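Long-range contacts in beta-galactosidase/beta-glucuronidase (Faecalibacterium prausnitzii L2-6, PDB 6MVF), which binds flavin mononucleotide and, as a family 2 glycoside hydrolase of a human gut bacterium, probably cleaves beta-glucuronides: residues A[325-336]-A[350-361]; A[487-495]-A[543-554]. One frame throughout, in Å; residues are numbered along the deposited sequence.

Contact 1 (A[325-336]-A[350-361]); sequences KELGANTIRLAH and LGFAVWAEIPFI
Glu357 OE1 takes a side-chain bond from each strand. Arg333 NH2 reaches it across the sheet at 3.1 Å, in a salt bridge on the syn side of the carboxylate, and Trp355 NE1, from the strand of Glu357 itself, meets the anti side at 3.0 Å. Glu357 OE2 accepts from His336 ND1 at 2.6 Å, with imidazole and carboxylate planes only 21° apart. Glu357 CG lies between the backbone N and the carbonyl carbon (chi1 71°), and from there the extended chain carries the carboxylate to Arg333 and His336. Arg333 suits its place twice: with CG trans to the backbone N (chi1 175°), its straight aliphatic chain lays CG over the five-membered ring of Trp355, 3.8 Å from the centroid, while NH2 also bonds Asn398 on strand 391-398. The His336 ring lies between Ile361 CD1 and Ala335 CB.

The backbones of strands 331-334 and 353-357 pair in parallel, as expected in the beta-alpha-beta unit of a TIM barrel. Ala353 O is held from opposite faces of its plane, by Ile332 N and by Thr331 OG1 at 2.8 Å. On the sheet face covered by helix 341-350, Ile332 CD1 sits over the Phe352 ring and Leu334 packs on Val354. Lys325 NZ bonds Leu350 O, at the end of that helix, at 2.9 Å. One buried carboxylate thus accepts from guanidinium, indole and imidazole and restrains how they are turned, whereas the helix-covered face relies on apolar packing.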
loop_
_atom_site.group_PDB
_atom_site.type_symbol
_atom_site.label_atom_id
_atom_site.label_comp_id
_atom_site.label_asym_id
_atom_site.label_seq_id
_atom_site.Cartn_x
_atom_site.Cartn_y
_atom_site.Cartn_z
ATOM N N LYS A 325 1.327 -24.507 5.293
ATOM C CA LYS A 325 2.737 -24.308 5.621
ATOM C C LYS A 325 2.975 -24.294 7.129
ATOM O O LYS A 325 3.922 -24.922 7.617
ATOM C CB LYS A 325 3.262 -23.013 4.998
ATOM C CG LYS A 325 4.789 -22.863 5.079
ATOM C CD LYS A 325 5.441 -23.735 4.013
ATOM C CE LYS A 325 6.932 -23.721 4.100
ATOM N NZ LYS A 325 7.492 -24.709 3.171
ATOM N N GLU A 326 2.137 -23.577 7.887
ATOM C CA GLU A 326 2.297 -23.544 9.343
ATOM C C GLU A 326 2.148 -24.928 9.961
ATOM O O GLU A 326 2.716 -25.205 11.028
ATOM C CB GLU A 326 1.262 -22.601 9.967
ATOM C CG GLU A 326 1.439 -21.130 9.630
ATOM C CD GLU A 326 0.162 -20.303 9.854
ATOM O OE1 GLU A 326 0.151 -19.094 9.463
ATOM O OE2 GLU A 326 -0.821 -20.863 10.417
ATOM N N LEU A 327 1.342 -25.783 9.328
ATOM C CA LEU A 327 1.162 -27.154 9.771
ATOM C C LEU A 327 2.466 -27.944 9.703
ATOM O O LEU A 327 2.680 -28.862 10.503
ATOM C CB LEU A 327 0.076 -27.815 8.914
ATOM C CG LEU A 327 -0.258 -29.269 9.223
ATOM C CD1 LEU A 327 -0.848 -29.393 10.625
ATOM C CD2 LEU A 327 -1.186 -29.831 8.175
ATOM N N GLY A 328 3.351 -27.599 8.778
ATOM C CA GLY A 328 4.566 -28.358 8.584
ATOM C C GLY A 328 4.473 -29.404 7.496
ATOM O O GLY A 328 5.369 -30.242 7.396
ATOM N N ALA A 329 3.405 -29.394 6.703
ATOM C CA ALA A 329 3.292 -30.254 5.537
ATOM C C ALA A 329 4.282 -29.845 4.443
ATOM O O ALA A 329 4.509 -28.659 4.192
ATOM C CB ALA A 329 1.857 -30.190 5.001
ATOM N N ASN A 330 4.858 -30.833 3.765
ATOM C CA ASN A 330 5.732 -30.549 2.631
ATOM C C ASN A 330 5.151 -31.022 1.310
ATOM O O ASN A 330 5.794 -30.852 0.271
ATOM C CB ASN A 330 7.107 -31.183 2.828
ATOM C CG ASN A 330 7.039 -32.690 2.964
ATOM O OD1 ASN A 330 5.964 -33.292 2.854
ATOM N ND2 ASN A 330 8.190 -33.316 3.179
ATOM N N THR A 331 3.962 -31.619 1.316
ATOM C CA THR A 331 3.328 -32.066 0.087
ATOM C C THR A 331 1.846 -31.744 0.156
ATOM O O THR A 331 1.239 -31.756 1.234
ATOM C CB THR A 331 3.569 -33.586 -0.156
ATOM O OG1 THR A 331 2.970 -33.991 -1.389
ATOM C CG2 THR A 331 3.035 -34.439 0.984
ATOM N N ILE A 332 1.270 -31.432 -0.995
ATOM C CA ILE A 332 -0.162 -31.198 -1.093
ATOM C C ILE A 332 -0.689 -31.959 -2.292
ATOM O O ILE A 332 -0.260 -31.703 -3.424
ATOM C CB ILE A 332 -0.520 -29.718 -1.241
ATOM C CG1 ILE A 332 -0.178 -28.931 0.018
ATOM C CG2 ILE A 332 -2.014 -29.610 -1.565
ATOM C CD1 ILE A 332 -0.226 -27.412 -0.195
ATOM N N ARG A 333 -1.644 -32.861 -2.056
ATOM C CA ARG A 333 -2.379 -33.492 -3.142
ATOM C C ARG A 333 -3.567 -32.605 -3.518
ATOM O O ARG A 333 -4.486 -32.397 -2.713
ATOM C CB ARG A 333 -2.846 -34.896 -2.761
ATOM C CG ARG A 333 -3.717 -35.512 -3.838
ATOM C CD ARG A 333 -4.205 -36.889 -3.465
ATOM N NE ARG A 333 -5.073 -37.437 -4.503
ATOM C CZ ARG A 333 -6.143 -38.185 -4.258
ATOM N NH1 ARG A 333 -6.481 -38.473 -3.006
ATOM N NH2 ARG A 333 -6.878 -38.634 -5.266
ATOM N N LEU A 334 -3.546 -32.084 -4.739
ATOM C CA LEU A 334 -4.559 -31.131 -5.187
ATOM C C LEU A 334 -5.695 -31.869 -5.901
ATOM O O LEU A 334 -5.895 -31.776 -7.114
ATOM C CB LEU A 334 -3.911 -30.067 -6.063
ATOM C CG LEU A 334 -3.262 -29.048 -5.134
ATOM C CD1 LEU A 334 -2.621 -27.921 -5.903
ATOM C CD2 LEU A 334 -4.307 -28.517 -4.138
ATOM N N ALA A 335 -6.461 -32.607 -5.107
ATOM C CA ALA A 335 -7.558 -33.398 -5.642
ATOM C C ALA A 335 -8.784 -32.504 -5.866
ATOM O O ALA A 335 -8.889 -31.428 -5.282
ATOM C CB ALA A 335 -7.867 -34.553 -4.682
ATOM N N HIS A 336 -9.711 -32.931 -6.737
ATOM C CA HIS A 336 -9.616 -34.096 -7.634
ATOM C C HIS A 336 -9.630 -33.597 -9.069
ATOM O O HIS A 336 -10.238 -34.213 -9.938
ATOM C CB HIS A 336 -10.795 -35.072 -7.477
ATOM C CG HIS A 336 -10.756 -35.932 -6.249
ATOM N ND1 HIS A 336 -9.801 -36.907 -6.044
ATOM C CD2 HIS A 336 -11.599 -36.006 -5.189
ATOM C CE1 HIS A 336 -10.040 -37.523 -4.899
ATOM N NE2 HIS A 336 -11.124 -36.994 -4.359
ATOM N N LEU A 350 5.691 -20.980 -1.803
ATOM C CA LEU A 350 5.871 -21.428 -0.433
ATOM C C LEU A 350 6.601 -22.759 -0.337
ATOM O O LEU A 350 7.104 -23.094 0.743
ATOM C CB LEU A 350 4.517 -21.508 0.274
ATOM C CG LEU A 350 3.839 -20.133 0.386
ATOM C CD1 LEU A 350 2.469 -20.222 1.030
ATOM C CD2 LEU A 350 4.698 -19.191 1.191
ATOM N N GLY A 351 6.687 -23.516 -1.435
ATOM C CA GLY A 351 7.404 -24.777 -1.443
ATOM C C GLY A 351 6.632 -25.963 -0.897
ATOM O O GLY A 351 6.712 -26.270 0.299
ATOM N N PHE A 352 5.865 -26.618 -1.774
ATOM C CA PHE A 352 5.213 -27.894 -1.508
ATOM C C PHE A 352 5.388 -28.784 -2.725
ATOM O O PHE A 352 5.271 -28.311 -3.860
ATOM C CB PHE A 352 3.696 -27.782 -1.259
ATOM C CG PHE A 352 3.319 -26.938 -0.103
ATOM C CD1 PHE A 352 3.433 -27.418 1.192
ATOM C CD2 PHE A 352 2.780 -25.681 -0.301
ATOM C CE1 PHE A 352 3.051 -26.637 2.286
ATOM C CE2 PHE A 352 2.389 -24.897 0.783
ATOM C CZ PHE A 352 2.527 -25.373 2.080
ATOM N N ALA A 353 5.609 -30.077 -2.483
ATOM C CA ALA A 353 5.541 -31.083 -3.538
ATOM C C ALA A 353 4.076 -31.337 -3.889
ATOM O O ALA A 353 3.310 -31.775 -3.029
ATOM C CB ALA A 353 6.230 -32.370 -3.065
ATOM N N VAL A 354 3.671 -31.061 -5.132
ATOM C CA VAL A 354 2.260 -31.087 -5.523
ATOM C C VAL A 354 1.960 -32.304 -6.395
ATOM O O VAL A 354 2.685 -32.593 -7.356
ATOM C CB VAL A 354 1.847 -29.808 -6.263
ATOM C CG1 VAL A 354 0.444 -29.976 -6.869
ATOM C CG2 VAL A 354 1.899 -28.616 -5.325
ATOM N N TRP A 355 0.874 -33.003 -6.058
ATOM C CA TRP A 355 0.251 -34.030 -6.887
ATOM C C TRP A 355 -0.975 -33.386 -7.552
ATOM O O TRP A 355 -1.934 -33.006 -6.870
ATOM C CB TRP A 355 -0.077 -35.254 -6.017
ATOM C CG TRP A 355 -1.161 -36.278 -6.467
ATOM C CD1 TRP A 355 -2.240 -36.072 -7.299
ATOM C CD2 TRP A 355 -1.253 -37.653 -6.051
ATOM N NE1 TRP A 355 -2.976 -37.221 -7.427
ATOM C CE2 TRP A 355 -2.400 -38.208 -6.674
ATOM C CE3 TRP A 355 -0.481 -38.471 -5.205
ATOM C CZ2 TRP A 355 -2.790 -39.544 -6.490
ATOM C CZ3 TRP A 355 -0.872 -39.799 -5.018
ATOM C CH2 TRP A 355 -2.014 -40.320 -5.667
ATOM N N ALA A 356 -0.927 -33.228 -8.876
ATOM C CA ALA A 356 -2.039 -32.681 -9.644
ATOM C C ALA A 356 -2.732 -33.793 -10.428
ATOM O O ALA A 356 -2.070 -34.711 -10.927
ATOM C CB ALA A 356 -1.567 -31.580 -10.599
ATOM N N GLU A 357 -4.064 -33.706 -10.547
ATOM C CA GLU A 357 -4.823 -34.775 -11.187
ATOM C C GLU A 357 -6.040 -34.224 -11.931
ATOM O O GLU A 357 -6.445 -33.070 -11.760
ATOM C CB GLU A 357 -5.258 -35.831 -10.165
ATOM C CG GLU A 357 -6.321 -35.377 -9.219
ATOM C CD GLU A 357 -6.735 -36.468 -8.227
ATOM O OE1 GLU A 357 -5.928 -37.382 -7.959
ATOM O OE2 GLU A 357 -7.877 -36.424 -7.717
ATOM N N ILE A 358 -6.612 -35.085 -12.774
ATOM C CA ILE A 358 -7.837 -34.812 -13.525
ATOM C C ILE A 358 -8.991 -35.491 -12.795
ATOM O O ILE A 358 -8.749 -36.423 -12.017
ATOM C CB ILE A 358 -7.729 -35.313 -14.974
ATOM C CG1 ILE A 358 -7.421 -36.817 -14.983
ATOM C CG2 ILE A 358 -6.690 -34.520 -15.752
ATOM C CD1 ILE A 358 -7.208 -37.383 -16.340
ATOM N N PRO A 359 -10.259 -35.062 -13.004
ATOM C CA PRO A 359 -11.392 -35.695 -12.298
ATOM C C PRO A 359 -11.906 -36.973 -12.953
ATOM O O PRO A 359 -13.113 -37.169 -13.072
ATOM C CB PRO A 359 -12.467 -34.601 -12.315
ATOM C CG PRO A 359 -12.175 -33.848 -13.565
ATOM C CD PRO A 359 -10.681 -33.883 -13.772
ATOM N N PHE A 360 -11.000 -37.845 -13.384
ATOM C CA PHE A 360 -11.332 -39.196 -13.846
ATOM C C PHE A 360 -11.596 -40.061 -12.608
ATOM O O PHE A 360 -10.718 -40.755 -12.088
ATOM C CB PHE A 360 -10.185 -39.718 -14.702
ATOM C CG PHE A 360 -10.477 -40.996 -15.418
ATOM C CD1 PHE A 360 -11.786 -41.436 -15.584
ATOM C CD2 PHE A 360 -9.423 -41.776 -15.917
ATOM C CE1 PHE A 360 -12.042 -42.626 -16.249
ATOM C CE2 PHE A 360 -9.665 -42.967 -16.575
ATOM C CZ PHE A 360 -10.971 -43.397 -16.745
ATOM N N ILE A 361 -12.830 -40.000 -12.106
ATOM C CA ILE A 361 -13.117 -40.417 -10.739
ATOM C C ILE A 361 -14.266 -41.425 -10.686
ATOM O O ILE A 361 -15.293 -41.259 -11.357
ATOM C CB ILE A 361 -13.422 -39.187 -9.853
ATOM C CG1 ILE A 361 -13.618 -39.584 -8.388
ATOM C CG2 ILE A 361 -14.614 -38.421 -10.378
ATOM C CD1 ILE A 361 -13.187 -38.492 -7.410
HETATM O O HOH W 1 -4.539 -30.955 -9.382
#

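Contact 2 (A[487-495]-A[543-554]); sequences YGCEGIINW and RSEGGVKGRNNK
In this contact of the TIM-barrel domain, the loop after strand 482-487 packs on a hairpin and on the residues that follow strand 551-552, with Glu490 in a salt-bridge network. Glu490 OE2 makes a salt bridge to Lys554 NZ at 3.2 Å, whose hydrogen bond is weak, and a longer, purely electrostatic one to Arg543 NH1, which also pairs with Glu545 OE1. A bend at chi2 (-98°) turns the carboxylate back so that OE1 also takes a weak bond from Asn553 N. Both cations have outside partners: Arg543 pairs with Asp152, and Lys554 NZ bonds Tyr459. An alanine in place of Glu490 would probably leave Lys554 without its carboxylate mate here and Asn553 N without this acceptor.

The backbone adds a nearly straight bond, Gly491 N to Asn553 O at 3.0 Å. Trp495 NE1 donates in the indole plane to Gly546 O at 2.8 Å. Gly546 and Gly547 are the two central residues of the type I' turn from Glu545 to Val548, where positive phi suits glycine, and without a CB Gly546 can accept Ile492 CD1 close by. Asn264 of the second subunit bonds Gly491 O. Within the chain, Cys489 packs on helix 507-522, while strand 551-552 pairs antiparallel with strand 538-540.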
loop_
_atom_site.group_PDB
_atom_site.type_symbol
_atom_site.label_atom_id
_atom_site.label_comp_id
_atom_site.label_asym_id
_atom_site.label_seq_id
_atom_site.Cartn_x
_atom_site.Cartn_y
_atom_site.Cartn_z
ATOM N N TYR A 487 -6.274 -40.975 3.709
ATOM C CA TYR A 487 -6.622 -41.618 4.960
ATOM C C TYR A 487 -7.181 -40.516 5.847
ATOM O O TYR A 487 -6.855 -39.342 5.663
ATOM C CB TYR A 487 -5.414 -42.301 5.610
ATOM C CG TYR A 487 -4.360 -41.362 6.148
ATOM C CD1 TYR A 487 -3.355 -40.847 5.320
ATOM C CD2 TYR A 487 -4.366 -40.985 7.484
ATOM C CE1 TYR A 487 -2.382 -39.982 5.828
ATOM C CE2 TYR A 487 -3.407 -40.131 7.998
ATOM C CZ TYR A 487 -2.419 -39.635 7.174
ATOM O OH TYR A 487 -1.468 -38.803 7.719
ATOM N N GLY A 488 -8.037 -40.878 6.785
ATOM C CA GLY A 488 -8.618 -39.857 7.627
ATOM C C GLY A 488 -9.846 -40.372 8.351
ATOM O O GLY A 488 -10.166 -41.549 8.315
ATOM N N CYS A 489 -10.540 -39.439 8.981
ATOM C CA CYS A 489 -11.547 -39.800 9.957
ATOM C C CYS A 489 -12.349 -38.546 10.252
ATOM O O CYS A 489 -11.797 -37.444 10.226
ATOM C CB CYS A 489 -10.850 -40.348 11.199
ATOM S SG CYS A 489 -11.849 -40.654 12.573
ATOM N N GLU A 490 -13.647 -38.699 10.461
ATOM C CA GLU A 490 -14.468 -37.529 10.718
ATOM C C GLU A 490 -14.244 -37.039 12.130
ATOM O O GLU A 490 -13.961 -37.815 13.042
ATOM C CB GLU A 490 -15.948 -37.827 10.513
ATOM C CG GLU A 490 -16.260 -38.328 9.107
ATOM C CD GLU A 490 -16.775 -37.234 8.216
ATOM O OE1 GLU A 490 -17.145 -36.179 8.793
ATOM O OE2 GLU A 490 -16.805 -37.437 6.966
ATOM N N GLY A 491 -14.344 -35.726 12.288
ATOM C CA GLY A 491 -14.286 -35.041 13.557
ATOM C C GLY A 491 -15.229 -33.851 13.512
ATOM O O GLY A 491 -15.075 -32.937 12.690
ATOM N N ILE A 492 -16.234 -33.872 14.377
ATOM C CA ILE A 492 -17.217 -32.805 14.472
ATOM C C ILE A 492 -17.057 -32.217 15.868
ATOM O O ILE A 492 -17.244 -32.924 16.862
ATOM C CB ILE A 492 -18.627 -33.338 14.186
ATOM C CG1 ILE A 492 -18.624 -33.906 12.753
ATOM C CG2 ILE A 492 -19.671 -32.259 14.356
ATOM C CD1 ILE A 492 -19.946 -34.385 12.225
ATOM N N ILE A 493 -16.632 -30.950 15.954
ATOM C CA ILE A 493 -15.965 -30.514 17.186
ATOM C C ILE A 493 -16.933 -30.101 18.298
ATOM O O ILE A 493 -16.496 -29.681 19.373
ATOM C CB ILE A 493 -14.939 -29.385 16.931
ATOM C CG1 ILE A 493 -15.539 -28.202 16.170
ATOM C CG2 ILE A 493 -13.737 -29.908 16.203
ATOM C CD1 ILE A 493 -14.525 -27.136 15.821
ATOM N N ASN A 494 -18.237 -30.249 18.091
ATOM C CA ASN A 494 -19.139 -30.152 19.236
ATOM C C ASN A 494 -19.368 -31.486 19.962
ATOM O O ASN A 494 -19.850 -31.455 21.105
ATOM C CB ASN A 494 -20.485 -29.544 18.816
ATOM C CG ASN A 494 -21.241 -30.411 17.836
ATOM O OD1 ASN A 494 -20.927 -30.427 16.653
ATOM N ND2 ASN A 494 -22.250 -31.137 18.325
ATOM N N TRP A 495 -19.024 -32.648 19.355
ATOM C CA TRP A 495 -19.113 -33.948 20.033
ATOM C C TRP A 495 -17.811 -34.261 20.765
ATOM O O TRP A 495 -16.722 -34.097 20.203
ATOM C CB TRP A 495 -19.418 -35.089 19.054
ATOM C CG TRP A 495 -20.526 -34.835 18.092
ATOM C CD1 TRP A 495 -20.471 -34.976 16.736
ATOM C CD2 TRP A 495 -21.861 -34.392 18.395
ATOM N NE1 TRP A 495 -21.689 -34.641 16.173
ATOM C CE2 TRP A 495 -22.554 -34.279 17.170
ATOM C CE3 TRP A 495 -22.533 -34.081 19.582
ATOM C CZ2 TRP A 495 -23.874 -33.869 17.097
ATOM C CZ3 TRP A 495 -23.842 -33.666 19.510
ATOM C CH2 TRP A 495 -24.503 -33.564 18.282
ATOM N N ARG A 543 -24.098 -35.493 1.616
ATOM C CA ARG A 543 -23.768 -36.059 2.926
ATOM C C ARG A 543 -24.807 -35.729 3.990
ATOM O O ARG A 543 -25.303 -34.603 4.071
ATOM C CB ARG A 543 -22.416 -35.548 3.422
ATOM C CG ARG A 543 -21.229 -36.157 2.735
ATOM C CD ARG A 543 -20.818 -37.425 3.412
ATOM N NE ARG A 543 -19.653 -37.971 2.743
ATOM C CZ ARG A 543 -18.794 -38.801 3.307
ATOM N NH1 ARG A 543 -18.963 -39.172 4.574
ATOM N NH2 ARG A 543 -17.756 -39.235 2.604
ATOM N N SER A 544 -25.075 -36.702 4.858
ATOM C CA SER A 544 -25.852 -36.448 6.070
ATOM C C SER A 544 -25.444 -37.487 7.103
ATOM O O SER A 544 -25.770 -38.665 6.951
ATOM C CB SER A 544 -27.358 -36.496 5.789
ATOM O OG SER A 544 -28.110 -36.256 6.971
ATOM N N GLU A 545 -24.738 -37.057 8.145
ATOM C CA GLU A 545 -24.226 -37.962 9.171
ATOM C C GLU A 545 -23.525 -37.151 10.252
ATOM O O GLU A 545 -23.054 -36.036 10.010
ATOM C CB GLU A 545 -23.258 -39.000 8.592
ATOM C CG GLU A 545 -21.950 -38.440 8.054
ATOM C CD GLU A 545 -21.233 -39.427 7.117
ATOM O OE1 GLU A 545 -21.564 -39.438 5.912
ATOM O OE2 GLU A 545 -20.358 -40.199 7.583
ATOM N N GLY A 546 -23.452 -37.733 11.446
ATOM C CA GLY A 546 -22.853 -37.052 12.573
ATOM C C GLY A 546 -23.597 -35.813 13.032
ATOM O O GLY A 546 -23.024 -34.993 13.753
ATOM N N GLY A 547 -24.869 -35.663 12.656
ATOM C CA GLY A 547 -25.640 -34.497 13.039
ATOM C C GLY A 547 -25.363 -33.263 12.210
ATOM O O GLY A 547 -25.697 -32.155 12.633
ATOM N N VAL A 548 -24.741 -33.419 11.047
ATOM C CA VAL A 548 -24.421 -32.319 10.151
ATOM C C VAL A 548 -24.785 -32.758 8.750
ATOM O O VAL A 548 -24.523 -33.904 8.370
ATOM C CB VAL A 548 -22.925 -31.939 10.217
ATOM C CG1 VAL A 548 -22.585 -30.880 9.176
ATOM C CG2 VAL A 548 -22.539 -31.486 11.627
ATOM N N LYS A 549 -25.389 -31.856 7.983
ATOM C CA LYS A 549 -25.717 -32.111 6.591
ATOM C C LYS A 549 -24.824 -31.273 5.683
ATOM O O LYS A 549 -24.430 -30.161 6.039
ATOM C CB LYS A 549 -27.185 -31.785 6.307
ATOM C CG LYS A 549 -28.166 -32.649 7.036
ATOM C CD LYS A 549 -29.429 -31.879 7.326
ATOM C CE LYS A 549 -30.626 -32.787 7.288
ATOM N NZ LYS A 549 -30.702 -33.408 5.942
ATOM N N GLY A 550 -24.508 -31.820 4.509
ATOM C CA GLY A 550 -23.844 -31.085 3.448
ATOM C C GLY A 550 -22.327 -31.100 3.439
ATOM O O GLY A 550 -21.723 -30.369 2.639
ATOM N N ARG A 551 -21.682 -31.914 4.273
ATOM C CA ARG A 551 -20.265 -31.717 4.530
ATOM C C ARG A 551 -19.521 -33.037 4.626
ATOM O O ARG A 551 -20.036 -34.021 5.163
ATOM C CB ARG A 551 -20.033 -30.941 5.844
ATOM C CG ARG A 551 -20.798 -29.632 5.956
ATOM C CD ARG A 551 -20.243 -28.602 5.026
ATOM N NE ARG A 551 -21.080 -27.407 5.040
ATOM C CZ ARG A 551 -21.096 -26.492 6.005
ATOM N NH1 ARG A 551 -20.308 -26.611 7.063
ATOM N NH2 ARG A 551 -21.917 -25.457 5.911
ATOM N N ASN A 552 -18.291 -33.029 4.134
ATOM C CA ASN A 552 -17.266 -33.942 4.616
ATOM C C ASN A 552 -16.498 -33.232 5.734
ATOM O O ASN A 552 -15.948 -32.144 5.522
ATOM C CB ASN A 552 -16.349 -34.364 3.475
ATOM C CG ASN A 552 -15.388 -35.468 3.875
ATOM O OD1 ASN A 552 -14.552 -35.282 4.749
ATOM N ND2 ASN A 552 -15.490 -36.622 3.216
ATOM N N ASN A 553 -16.504 -33.815 6.929
ATOM C CA ASN A 553 -15.900 -33.200 8.104
ATOM C C ASN A 553 -14.657 -33.952 8.569
ATOM O O ASN A 553 -14.377 -34.056 9.768
ATOM C CB ASN A 553 -16.917 -33.078 9.238
ATOM C CG ASN A 553 -17.937 -31.958 8.997
ATOM O OD1 ASN A 553 -17.580 -30.791 8.765
ATOM N ND2 ASN A 553 -19.210 -32.317 9.043
ATOM N N LYS A 554 -13.880 -34.464 7.613
ATOM C CA LYS A 554 -12.609 -35.115 7.887
ATOM C C LYS A 554 -11.450 -34.122 7.911
ATOM O O LYS A 554 -10.286 -34.544 7.847
ATOM C CB LYS A 554 -12.337 -36.231 6.863
ATOM C CG LYS A 554 -13.422 -37.280 6.789
ATOM C CD LYS A 554 -12.919 -38.610 6.216
ATOM C CE LYS A 554 -14.070 -39.625 6.049
ATOM N NZ LYS A 554 -15.018 -39.238 4.935
HETATM O O HOH W 2 -9.241 -36.906 8.754
HETATM O O HOH W 3 -20.346 -34.845 8.890
HETATM O O HOH W 4 -19.453 -36.783 6.666
#

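From the N terminus, contact 1 comes first, closing a short loop over helix 341-350 to complete one parallel beta-alpha-beta unit of the barrel. The chain then runs through the following barrel strands and helices to strand 482-487, where contact 2 opens. Contact 2 closes a longer excursion of 47 residues, which includes helix 507-522 and strand 529-532. The two are in series, neither nested nor crossing, and do not touch: their centres are about 22 Å apart and their nearest atoms about 7 Å. The barrel sheet nevertheless joins them, since strand 292-300 pairs with both 331-334 and 529-532, and 529-532 with 482-487. Contact 1 ties neighbouring barrel strands; contact 2 ties the loop after strand 482-487 to the hairpin and strand that follow strand 538-540.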